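Local coordinates for gamma-butyrobetaine hydroxylase-like N-terminal domain-containing protein (Acidithiobacillus ferrooxidans, PDB 3LUU) that is of unknown function but binds zinc and belongs to the gamma-butyrobetaine hydroxylase-like N-terminal (DUF971) family, at residues S31-F35 against E36-V40. Residues are numbered along the deposited sequence; the frame is centred on the assembly and turned at random.
Sequences SRLTF and EHLRV. With ZN (zinc ion), chain B.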
ATOM      1  N   SER A  31       8.756   4.022  -3.046  1.00 22.91           N
ATOM      2  CA  SER A  31       7.398   4.486  -3.284  1.00 22.12           C
ATOM      3  C   SER A  31       6.927   5.169  -2.036  1.00 23.26           C
ATOM      4  O   SER A  31       7.277   4.761  -0.927  1.00 21.27           O
ATOM      5  CB  SER A  31       6.468   3.325  -3.613  1.00 22.89           C
ATOM      6  OG  SER A  31       6.870   2.630  -4.784  1.00 24.94           O
ATOM      7  N   ARG A  32       6.185   6.256  -2.206  1.00 23.03           N
ATOM      8  CA  ARG A  32       5.510   6.899  -1.100  1.00 23.55           C
ATOM      9  C   ARG A  32       4.039   6.940  -1.506  1.00 23.96           C
ATOM     10  O   ARG A  32       3.633   7.787  -2.303  1.00 24.71           O
ATOM     11  CB  ARG A  32       6.068   8.288  -0.823  1.00 24.46           C
ATOM     12  CG  ARG A  32       7.532   8.323  -0.419  1.00 30.09           C
ATOM     13  CD  ARG A  32       8.027   9.787  -0.189  1.00 36.27           C
ATOM     14  NE  ARG A  32       7.972  10.158   1.219  1.00 44.17           N
ATOM     15  CZ  ARG A  32       6.961  10.772   1.841  1.00 54.29           C
ATOM     16  NH1 ARG A  32       5.868  11.159   1.191  1.00 58.21           N
ATOM     17  NH2 ARG A  32       7.056  11.015   3.148  1.00 58.39           N
ATOM     18  N   LEU A  33       3.257   6.013  -0.946  1.00 17.09           N
ATOM     19  CA  LEU A  33       1.864   5.826  -1.293  1.00 14.44           C
ATOM     20  C   LEU A  33       1.008   6.293  -0.123  1.00 16.56           C
ATOM     21  O   LEU A  33       1.185   5.794   0.985  1.00 14.59           O
ATOM     22  CB  LEU A  33       1.602   4.356  -1.598  1.00 16.17           C
ATOM     23  CG  LEU A  33       2.278   3.845  -2.874  1.00 16.05           C
ATOM     24  CD1 LEU A  33       2.192   2.332  -2.906  1.00 19.02           C
ATOM     25  CD2 LEU A  33       1.598   4.510  -4.079  1.00 17.05           C
ATOM     26  N   THR A  34       0.114   7.268  -0.350  1.00 13.63           N
ATOM     27  CA  THR A  34      -0.727   7.740   0.760  1.00 13.07           C
ATOM     28  C   THR A  34      -1.671   6.623   1.236  1.00 12.89           C
ATOM     29  O   THR A  34      -2.166   5.778   0.453  1.00 14.69           O
ATOM     30  CB  THR A  34      -1.562   9.004   0.424  1.00 11.58           C
ATOM     31  OG1 THR A  34      -2.493   8.693  -0.599  1.00 13.36           O
ATOM     32  CG2 THR A  34      -0.665  10.186   0.003  1.00 14.85           C
ATOM     33  N   PHE A  35      -1.939   6.628   2.534  1.00 13.92           N
ATOM     34  CA  PHE A  35      -2.953   5.726   3.091  1.00 13.33           C
ATOM     35  C   PHE A  35      -4.282   5.849   2.347  1.00 12.83           C
ATOM     36  O   PHE A  35      -4.965   4.847   2.093  1.00 15.39           O
ATOM     37  CB  PHE A  35      -3.148   6.051   4.577  1.00 13.28           C
ATOM     38  CG  PHE A  35      -1.962   5.684   5.460  1.00 12.86           C
ATOM     39  CD1 PHE A  35      -0.903   4.918   4.992  1.00 17.90           C
ATOM     40  CD2 PHE A  35      -1.941   6.045   6.796  1.00 15.85           C
ATOM     41  CE1 PHE A  35       0.156   4.570   5.807  1.00 15.43           C
ATOM     42  CE2 PHE A  35      -0.855   5.670   7.621  1.00 20.75           C
ATOM     43  CZ  PHE A  35       0.172   4.919   7.111  1.00 14.46           C
ATOM     44  N   GLU A  36      -4.659   7.087   2.021  1.00 12.97           N
ATOM     45  CA  GLU A  36      -5.889   7.358   1.292  1.00 14.98           C
ATOM     46  C   GLU A  36      -5.911   6.641  -0.044  1.00 14.30           C
ATOM     47  O   GLU A  36      -6.881   6.005  -0.382  1.00 14.60           O
ATOM     48  CB  GLU A  36      -6.019   8.840   1.025  1.00 14.73           C
ATOM     49  CG  GLU A  36      -7.279   9.212   0.255  1.00 16.34           C
ATOM     50  CD  GLU A  36      -7.306  10.669  -0.206  1.00 13.73           C
ATOM     51  OE1 GLU A  36      -6.227  11.283  -0.408  1.00 15.19           O
ATOM     52  OE2 GLU A  36      -8.434  11.199  -0.350  1.00 14.88           O
ATOM     53  N   HIS A  37      -4.844   6.820  -0.818  1.00 15.37           N
ATOM     54  CA  HIS A  37      -4.700   6.192  -2.133  1.00 15.50           C
ATOM     55  C   HIS A  37      -4.800   4.673  -2.039  1.00 14.91           C
ATOM     56  O   HIS A  37      -5.563   4.046  -2.781  1.00 15.02           O
ATOM     57  CB  HIS A  37      -3.380   6.650  -2.749  1.00 14.95           C
ATOM     58  CG  HIS A  37      -3.194   6.285  -4.186  1.00 16.90           C
ATOM     59  ND1 HIS A  37      -1.989   6.449  -4.830  1.00 18.36           N
ATOM     60  CD2 HIS A  37      -4.046   5.793  -5.108  1.00 18.43           C
ATOM     61  CE1 HIS A  37      -2.107   6.066  -6.083  1.00 21.61           C
ATOM     62  NE2 HIS A  37      -3.340   5.656  -6.274  1.00 16.44           N
ATOM     63  N   LEU A  38      -4.089   4.098  -1.079  1.00 14.82           N
ATOM     64  CA  LEU A  38      -4.137   2.654  -0.857  1.00 14.49           C
ATOM     65  C   LEU A  38      -5.576   2.175  -0.549  1.00 14.59           C
ATOM     66  O   LEU A  38      -6.056   1.157  -1.071  1.00 15.97           O
ATOM     67  CB  LEU A  38      -3.170   2.264   0.277  1.00 15.71           C
ATOM     68  CG  LEU A  38      -1.670   2.400  -0.020  1.00 15.77           C
ATOM     69  CD1 LEU A  38      -0.899   2.430   1.284  1.00 12.57           C
ATOM     70  CD2 LEU A  38      -1.186   1.266  -0.916  1.00 16.38           C
ATOM     71  N   ARG A  39      -6.271   2.932   0.281  1.00 14.88           N
ATOM     72  CA  ARG A  39      -7.628   2.574   0.635  1.00 15.68           C
ATOM     73  C   ARG A  39      -8.573   2.659  -0.558  1.00 15.18           C
ATOM     74  O   ARG A  39      -9.391   1.759  -0.770  1.00 13.67           O
ATOM     75  CB  ARG A  39      -8.102   3.447   1.809  1.00 12.68           C
ATOM     76  CG  ARG A  39      -9.520   3.177   2.299  1.00 16.67           C
ATOM     77  CD  ARG A  39      -9.715   1.757   2.746  1.00 18.66           C
ATOM     78  NE  ARG A  39     -11.115   1.481   3.001  1.00 20.04           N
ATOM     79  CZ  ARG A  39     -11.986   1.017   2.105  1.00 28.36           C
ATOM     80  NH1 ARG A  39     -11.623   0.756   0.864  1.00 22.84           N
ATOM     81  NH2 ARG A  39     -13.246   0.816   2.457  1.00 28.49           N
ATOM     82  N   VAL A  40      -8.497   3.733  -1.336  1.00 17.30           N
ATOM     83  CA  VAL A  40      -9.467   3.878  -2.431  1.00 17.68           C
ATOM     84  C   VAL A  40      -9.146   2.937  -3.582  1.00 19.25           C
ATOM     85  O   VAL A  40     -10.024   2.625  -4.360  1.00 16.95           O
ATOM     86  CB  VAL A  40      -9.656   5.340  -2.895  1.00 20.56           C
ATOM     87  CG1 VAL A  40     -10.055   6.230  -1.694  1.00 18.26           C
ATOM     88  CG2 VAL A  40      -8.448   5.873  -3.512  1.00 20.11           C
TER
HETATM   89 ZN    ZN B 101      -4.156   5.311  -8.108  1.00 24.27          ZN
HETATM   90  O   HOH W   1      -3.819  10.755  -1.470  1.00 15.79           O
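Thr34 caps the helix that carries the zinc ligand His37: it is the N-cap where strand 30-34 turns directly into helix 35-40, and the axes of segments 31-34 and 36-40 pass 6.4 Å apart at 68°. With chi1 at 64°, its OG1 sits between the backbone N and the carbonyl carbon and is turned over the first helical turn, where His37 N donates to it at 3.0 Å. Thr34 OG1 also lies 2.6 Å from a water that donates to Glu36 OE1, carried to that water by the extended Glu36 chain. A valine here would probably keep the bulk but leave His37 N without its capping acceptor and break the water link to Glu36. Backbone bonds continue the turn, a nearly straight one from Leu38 N to Thr34 O at 3.0 Å and another from Arg39 N to Phe35 O.

Leu33 of the strand and Leu38 of the helix pack together against Leu98 of helix 92-98, crossing at about a right angle with Leu33 CD1 4.1 Å from Leu38 CD2, while Leu38 CD1 comes to the edge of the Phe35 ring.

His37 CG is anti to the backbone N (chi1 -170°), which sends the end of the imidazole away from the strand toward the metal, while Leu33 CD2 still packs obliquely against the ring, 4.1 Å from His37 ND1. Glu41 and the main-chain O of Glu101 join it on the metal, with His37 NE2 2.0 Å from the zinc ion.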